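Local coordinates for protein carbohydrate kinase, FGGY (Rhodospirillum rubrum, PDB 3IFR) that probably phosphorylates D-xylulose with ATP, as a sugar kinase of the FGGY family, at residues A[309-312]-A[313-317]; A[404-408]-A[409-413]. All coordinates share one frame; numbering follows the deposited sequence.

Both contacts are local and lie in the C-terminal half of this actin-like kinase, on the same side of the chain's centre, with contact 1 earlier in sequence. Contact 1 (309-317) covers the last turns of helix 305-315 and the residues just after it, toward the periphery; contact 2 (404-413) is the turn leaving strand 403-407, deeper in the molecule. Their centres are 20 Å apart and their nearest atoms about 9 Å, so they do not touch. Helix 322-332 reaches both: H324, A323 and L327 pack on contact 1, and D328 makes a weak hydrogen bond to S413 of contact 2. By analogy with relatives, contact 2 probably lies nearer the nucleotide site.

Contact 1: residues A[309-312]-A[313-317]; sequences NWLA and KLLAP
L314 lays its CD1 methyl over one face of the W310 indole, 3.9 Å from the centroid of the six-membered ring and displaced toward the rim, a CH-pi contact across one helical turn. The torsions explain it. W310 has CG anti to its own backbone N (chi1 177°), which carries the ring outward, alongside the next turn, while L314, with CG anti to its carbonyl carbon (chi1 -73°), has CD1 directed back over the ring. CZ2 is the indole atom nearest that methyl, at 3.6 Å. F347 meets the same indole from outside the helix.

On the neighbouring flank, L311 and L315 cross obliquely. CD2 of L315 presses on CG of L311 at 3.5 Å, tighter than usual for two carbons, and CD1 of L315 comes to 3.7 Å from CD1 of L311. Helix 372-397 backs this pair, with W376 and L379 on L311 and L375 on L315. With an alanine here in place of L315 the CD1 and CD2 methyls are gone, which would probably leave CG and both methyls of L311 without their partner and open a gap toward L375.

K313 runs its extended chain back past the N309 carbonyl, CG lying 3.0 Å from N309 O. Underneath, L314 N gives a straight bond to W310 O (N-H...O 166°), and A316 N reaches A312 O at 2.7 Å just as the backbone leaves helical angles. These are the last turns of a helix packed on one side against helices 322-332 and 372-397, with i to i+4 side-chain pairs.

Contact 2: residues A[404-408]-A[409-413]; sequences FFASD and GGTRS
T411 is set with chi1 at 60°, which places OG1 between its backbone N and carbonyl carbon and aims the hydroxyl at the carbonyl oxygen of D408. The same torsion leaves CG2 beside the backbone N, turned back to the strand end, where it lies 3.8 Å from A406 CB and 3.5 Å from S407 O. M417 of helix 414-424 touches both T411 and A406, joining the strand end to the helix that follows.

D408 O is gripped twice. T411 OG1 donates to it over a short 2.5 Å, nearly along the C=O axis, whereas T411 N comes at 3.0 Å from a direction tilted 32° out of the carbonyl plane. The second bond spans three residues and starts a 3-10 turn, which continues as R412 N bonds to G409 O at 3.0 Å.

The D408 carboxylate turns onto the backbone of the following residue. OD1 takes the G409 N-H through the anti lone pair, the one pointing away from OD2, and at 2.5 Å from OD1 to G409 N the bond is very short for an N-H donor. OD2 in turn makes a salt bridge to K264 on the adjacent strand 260-265. The two oxygens thus have separate tasks, and each bond limits rotation of the group. R412 NH2 stays 5.1 Å from OD1, not in contact but of opposite charge. Farther on, S413 caps helix 414-424, its OG accepting from W416 N.

In relatives with the actin-like fold, a glycine pair after this strand lies by the bound nucleotide, and G409-G410 probably does likewise. The chemistry implies a turn held partly from within, by the doubly bonded D408 carbonyl and the OD1 to G409 N bond, and partly from the neighbouring strand, through K264.

Contact 1: residues A[309-312]-A[313-317]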
ATOM      1  N   ASN A 309      15.939  10.768   5.035  1.00 27.65           N
ATOM      2  CA  ASN A 309      16.382  11.726   4.052  1.00 32.52           C
ATOM      3  C   ASN A 309      16.528  13.110   4.715  1.00 33.68           C
ATOM      4  O   ASN A 309      17.534  13.795   4.549  1.00 29.30           O
ATOM      5  CB  ASN A 309      15.408  11.765   2.872  1.00 29.26           C
ATOM      6  CG  ASN A 309      15.485  10.514   2.011  1.00 36.81           C
ATOM      7  OD1 ASN A 309      16.574  10.000   1.734  1.00 39.84           O
ATOM      8  ND2 ASN A 309      14.328  10.002   1.596  1.00 41.74           N
ATOM      9  N   TRP A 310      15.499  13.506   5.462  1.00 31.24           N
ATOM     10  CA  TRP A 310      15.561  14.686   6.301  1.00 28.94           C
ATOM     11  C   TRP A 310      16.877  14.670   7.079  1.00 29.97           C
ATOM     12  O   TRP A 310      17.723  15.538   6.913  1.00 32.17           O
ATOM     13  CB  TRP A 310      14.360  14.698   7.249  1.00 28.17           C
ATOM     14  CG  TRP A 310      14.344  15.821   8.210  1.00 26.38           C
ATOM     15  CD1 TRP A 310      14.133  17.116   7.920  1.00 28.04           C
ATOM     16  CD2 TRP A 310      14.516  15.745   9.627  1.00 25.62           C
ATOM     17  NE1 TRP A 310      14.168  17.873   9.064  1.00 30.86           N
ATOM     18  CE2 TRP A 310      14.409  17.056  10.130  1.00 26.96           C
ATOM     19  CE3 TRP A 310      14.738  14.697  10.527  1.00 28.45           C
ATOM     20  CZ2 TRP A 310      14.532  17.359  11.493  1.00 26.39           C
ATOM     21  CZ3 TRP A 310      14.860  15.001  11.886  1.00 29.11           C
ATOM     22  CH2 TRP A 310      14.752  16.325  12.354  1.00 23.81           C
ATOM     23  N   LEU A 311      17.071  13.666   7.914  1.00 29.79           N
ATOM     24  CA  LEU A 311      18.192  13.712   8.840  1.00 28.34           C
ATOM     25  C   LEU A 311      19.537  13.601   8.139  1.00 30.03           C
ATOM     26  O   LEU A 311      20.516  14.190   8.605  1.00 31.41           O
ATOM     27  CB  LEU A 311      18.059  12.662   9.939  1.00 26.54           C
ATOM     28  CG  LEU A 311      19.177  12.733  10.996  1.00 28.57           C
ATOM     29  CD1 LEU A 311      19.109  14.027  11.837  1.00 24.52           C
ATOM     30  CD2 LEU A 311      19.192  11.481  11.850  1.00 23.91           C
ATOM     31  N   ALA A 312      19.600  12.841   7.045  1.00 27.84           N
ATOM     32  CA  ALA A 312      20.836  12.726   6.279  1.00 28.12           C
ATOM     33  C   ALA A 312      21.275  14.098   5.753  1.00 32.61           C
ATOM     34  O   ALA A 312      22.476  14.402   5.690  1.00 32.19           O
ATOM     35  CB  ALA A 312      20.690  11.731   5.134  1.00 28.80           C
ATOM     36  N   LYS A 313      20.305  14.937   5.396  1.00 31.07           N
ATOM     37  CA  LYS A 313      20.622  16.258   4.847  1.00 33.66           C
ATOM     38  C   LYS A 313      21.174  17.151   5.941  1.00 32.84           C
ATOM     39  O   LYS A 313      22.126  17.903   5.739  1.00 34.28           O
ATOM     40  CB  LYS A 313      19.383  16.912   4.230  1.00 31.31           C
ATOM     41  CG  LYS A 313      18.747  16.131   3.102  1.00 34.60           C
ATOM     42  CD  LYS A 313      17.591  16.991   2.520  1.00 46.39           C
ATOM     43  CE  LYS A 313      16.468  16.170   1.842  1.00 44.74           C
ATOM     44  NZ  LYS A 313      15.230  17.001   1.665  1.00 43.98           N
ATOM     45  N   LEU A 314      20.541  17.086   7.099  1.00 29.94           N
ATOM     46  CA  LEU A 314      21.021  17.811   8.251  1.00 30.53           C
ATOM     47  C   LEU A 314      22.428  17.372   8.656  1.00 33.01           C
ATOM     48  O   LEU A 314      23.268  18.196   8.969  1.00 30.42           O
ATOM     49  CB  LEU A 314      20.069  17.595   9.421  1.00 30.05           C
ATOM     50  CG  LEU A 314      18.738  18.327   9.307  1.00 32.75           C
ATOM     51  CD1 LEU A 314      17.991  18.044  10.571  1.00 32.50           C
ATOM     52  CD2 LEU A 314      18.935  19.845   9.097  1.00 26.30           C
ATOM     53  N   LEU A 315      22.671  16.065   8.644  1.00 32.53           N
ATOM     54  CA  LEU A 315      23.892  15.492   9.237  1.00 33.15           C
ATOM     55  C   LEU A 315      25.058  15.358   8.245  1.00 32.82           C
ATOM     56  O   LEU A 315      26.207  15.354   8.637  1.00 32.87           O
ATOM     57  CB  LEU A 315      23.570  14.119   9.844  1.00 31.07           C
ATOM     58  CG  LEU A 315      23.327  14.043  11.358  1.00 30.92           C
ATOM     59  CD1 LEU A 315      22.631  15.256  11.910  1.00 32.21           C
ATOM     60  CD2 LEU A 315      22.593  12.783  11.713  1.00 29.22           C
ATOM     61  N   ALA A 316      24.731  15.221   6.962  1.00 35.12           N
ATOM     62  CA  ALA A 316      25.707  15.055   5.898  1.00 34.19           C
ATOM     63  C   ALA A 316      25.336  16.040   4.797  1.00 35.25           C
ATOM     64  O   ALA A 316      25.030  15.652   3.662  1.00 33.40           O
ATOM     65  CB  ALA A 316      25.681  13.638   5.375  1.00 31.00           C
ATOM     66  N   PRO A 317      25.355  17.332   5.140  1.00 36.26           N
ATOM     67  CA  PRO A 317      24.829  18.397   4.278  1.00 39.43           C
ATOM     68  C   PRO A 317      25.389  18.263   2.869  1.00 39.98           C
ATOM     69  O   PRO A 317      24.636  18.146   1.896  1.00 41.52           O
ATOM     70  CB  PRO A 317      25.361  19.683   4.923  1.00 38.91           C
ATOM     71  CG  PRO A 317      25.769  19.323   6.303  1.00 37.66           C
ATOM     72  CD  PRO A 317      26.020  17.842   6.346  1.00 37.40           C
TER

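Contact 2: residues A[404-408]-A[409-413]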
ATOM      1  N   PHE A 404       8.986 -13.098   8.455  1.00 17.22           N
ATOM      2  CA  PHE A 404       9.238 -11.684   8.161  1.00 17.01           C
ATOM      3  C   PHE A 404      10.102 -11.422   6.936  1.00 19.69           C
ATOM      4  O   PHE A 404      11.117 -12.087   6.709  1.00 17.74           O
ATOM      5  CB  PHE A 404       9.920 -10.997   9.346  1.00 19.15           C
ATOM      6  CG  PHE A 404       9.074 -10.957  10.571  1.00 19.75           C
ATOM      7  CD1 PHE A 404       8.276  -9.869  10.829  1.00 18.99           C
ATOM      8  CD2 PHE A 404       9.042 -12.047  11.442  1.00 19.36           C
ATOM      9  CE1 PHE A 404       7.457  -9.853  11.952  1.00 22.22           C
ATOM     10  CE2 PHE A 404       8.237 -12.041  12.553  1.00 19.47           C
ATOM     11  CZ  PHE A 404       7.447 -10.956  12.819  1.00 22.75           C
ATOM     12  N   PHE A 405       9.690 -10.418   6.159  1.00 21.04           N
ATOM     13  CA  PHE A 405      10.366 -10.076   4.924  1.00 20.90           C
ATOM     14  C   PHE A 405      10.574  -8.579   4.945  1.00 22.68           C
ATOM     15  O   PHE A 405       9.729  -7.849   5.454  1.00 22.29           O
ATOM     16  CB  PHE A 405       9.511 -10.485   3.710  1.00 19.23           C
ATOM     17  CG  PHE A 405       9.155 -11.967   3.673  1.00 22.39           C
ATOM     18  CD1 PHE A 405       9.814 -12.839   2.814  1.00 24.51           C
ATOM     19  CD2 PHE A 405       8.189 -12.495   4.516  1.00 19.26           C
ATOM     20  CE1 PHE A 405       9.482 -14.202   2.791  1.00 20.27           C
ATOM     21  CE2 PHE A 405       7.858 -13.840   4.486  1.00 18.39           C
ATOM     22  CZ  PHE A 405       8.501 -14.685   3.620  1.00 21.25           C
ATOM     23  N   ALA A 406      11.692  -8.109   4.407  1.00 22.01           N
ATOM     24  CA  ALA A 406      11.821  -6.684   4.185  1.00 21.70           C
ATOM     25  C   ALA A 406      12.073  -6.406   2.706  1.00 25.01           C
ATOM     26  O   ALA A 406      12.702  -7.188   2.002  1.00 25.89           O
ATOM     27  CB  ALA A 406      12.879  -6.072   5.068  1.00 19.10           C
ATOM     28  N   SER A 407      11.534  -5.300   2.235  1.00 24.22           N
ATOM     29  CA  SER A 407      11.684  -4.905   0.848  1.00 27.71           C
ATOM     30  C   SER A 407      11.872  -3.397   0.796  1.00 28.08           C
ATOM     31  O   SER A 407      11.845  -2.713   1.832  1.00 29.77           O
ATOM     32  CB  SER A 407      10.436  -5.258   0.067  1.00 28.15           C
ATOM     33  OG  SER A 407       9.447  -4.295   0.353  1.00 28.97           O
ATOM     34  N   ASP A 408      12.069  -2.894  -0.417  1.00 28.96           N
ATOM     35  CA  ASP A 408      12.258  -1.469  -0.673  1.00 28.64           C
ATOM     36  C   ASP A 408      13.618  -0.934  -0.263  1.00 29.37           C
ATOM     37  O   ASP A 408      14.499  -1.682   0.191  1.00 29.89           O
ATOM     38  CB  ASP A 408      11.171  -0.631  -0.003  1.00 30.92           C
ATOM     39  CG  ASP A 408      10.731   0.535  -0.867  1.00 34.75           C
ATOM     40  OD1 ASP A 408      11.600   1.231  -1.443  1.00 31.76           O
ATOM     41  OD2 ASP A 408       9.503   0.731  -0.996  1.00 36.96           O
ATOM     42  N   GLY A 409      13.743   0.385  -0.391  1.00 29.29           N
ATOM     43  CA  GLY A 409      15.001   1.098  -0.304  1.00 31.25           C
ATOM     44  C   GLY A 409      15.848   0.852   0.924  1.00 32.18           C
ATOM     45  O   GLY A 409      17.051   0.750   0.817  1.00 33.02           O
ATOM     46  N   GLY A 410      15.229   0.767   2.093  1.00 31.48           N
ATOM     47  CA  GLY A 410      15.992   0.633   3.319  1.00 29.58           C
ATOM     48  C   GLY A 410      16.764  -0.676   3.364  1.00 29.91           C
ATOM     49  O   GLY A 410      17.763  -0.791   4.097  1.00 28.35           O
ATOM     50  N   THR A 411      16.317  -1.665   2.591  1.00 28.33           N
ATOM     51  CA  THR A 411      17.028  -2.941   2.562  1.00 28.36           C
ATOM     52  C   THR A 411      18.438  -2.807   2.001  1.00 27.75           C
ATOM     53  O   THR A 411      19.262  -3.671   2.186  1.00 28.53           O
ATOM     54  CB  THR A 411      16.298  -4.011   1.766  1.00 28.09           C
ATOM     55  OG1 THR A 411      16.142  -3.579   0.405  1.00 28.80           O
ATOM     56  CG2 THR A 411      14.955  -4.312   2.399  1.00 25.82           C
ATOM     57  N   ARG A 412      18.728  -1.722   1.312  1.00 32.61           N
ATOM     58  CA  ARG A 412      20.093  -1.498   0.858  1.00 34.97           C
ATOM     59  C   ARG A 412      21.047  -1.146   2.007  1.00 34.82           C
ATOM     60  O   ARG A 412      22.267  -1.113   1.802  1.00 38.57           O
ATOM     61  CB  ARG A 412      20.133  -0.396  -0.196  1.00 39.18           C
ATOM     62  CG  ARG A 412      19.659  -0.795  -1.587  1.00 42.26           C
ATOM     63  CD  ARG A 412      19.645   0.434  -2.538  1.00 48.27           C
ATOM     64  NE  ARG A 412      18.339   1.103  -2.633  1.00 51.33           N
ATOM     65  CZ  ARG A 412      17.396   0.792  -3.532  1.00 55.17           C
ATOM     66  NH1 ARG A 412      17.612  -0.183  -4.415  1.00 56.85           N
ATOM     67  NH2 ARG A 412      16.228   1.446  -3.556  1.00 49.34           N
ATOM     68  N   SER A 413      20.516  -0.884   3.204  1.00 30.81           N
ATOM     69  CA  SER A 413      21.380  -0.645   4.365  1.00 28.25           C
ATOM     70  C   SER A 413      21.541  -1.873   5.264  1.00 29.11           C
ATOM     71  O   SER A 413      20.599  -2.294   5.956  1.00 27.73           O
ATOM     72  CB  SER A 413      20.892   0.544   5.190  1.00 28.64           C
ATOM     73  OG  SER A 413      21.331   0.414   6.540  1.00 25.76           O
TER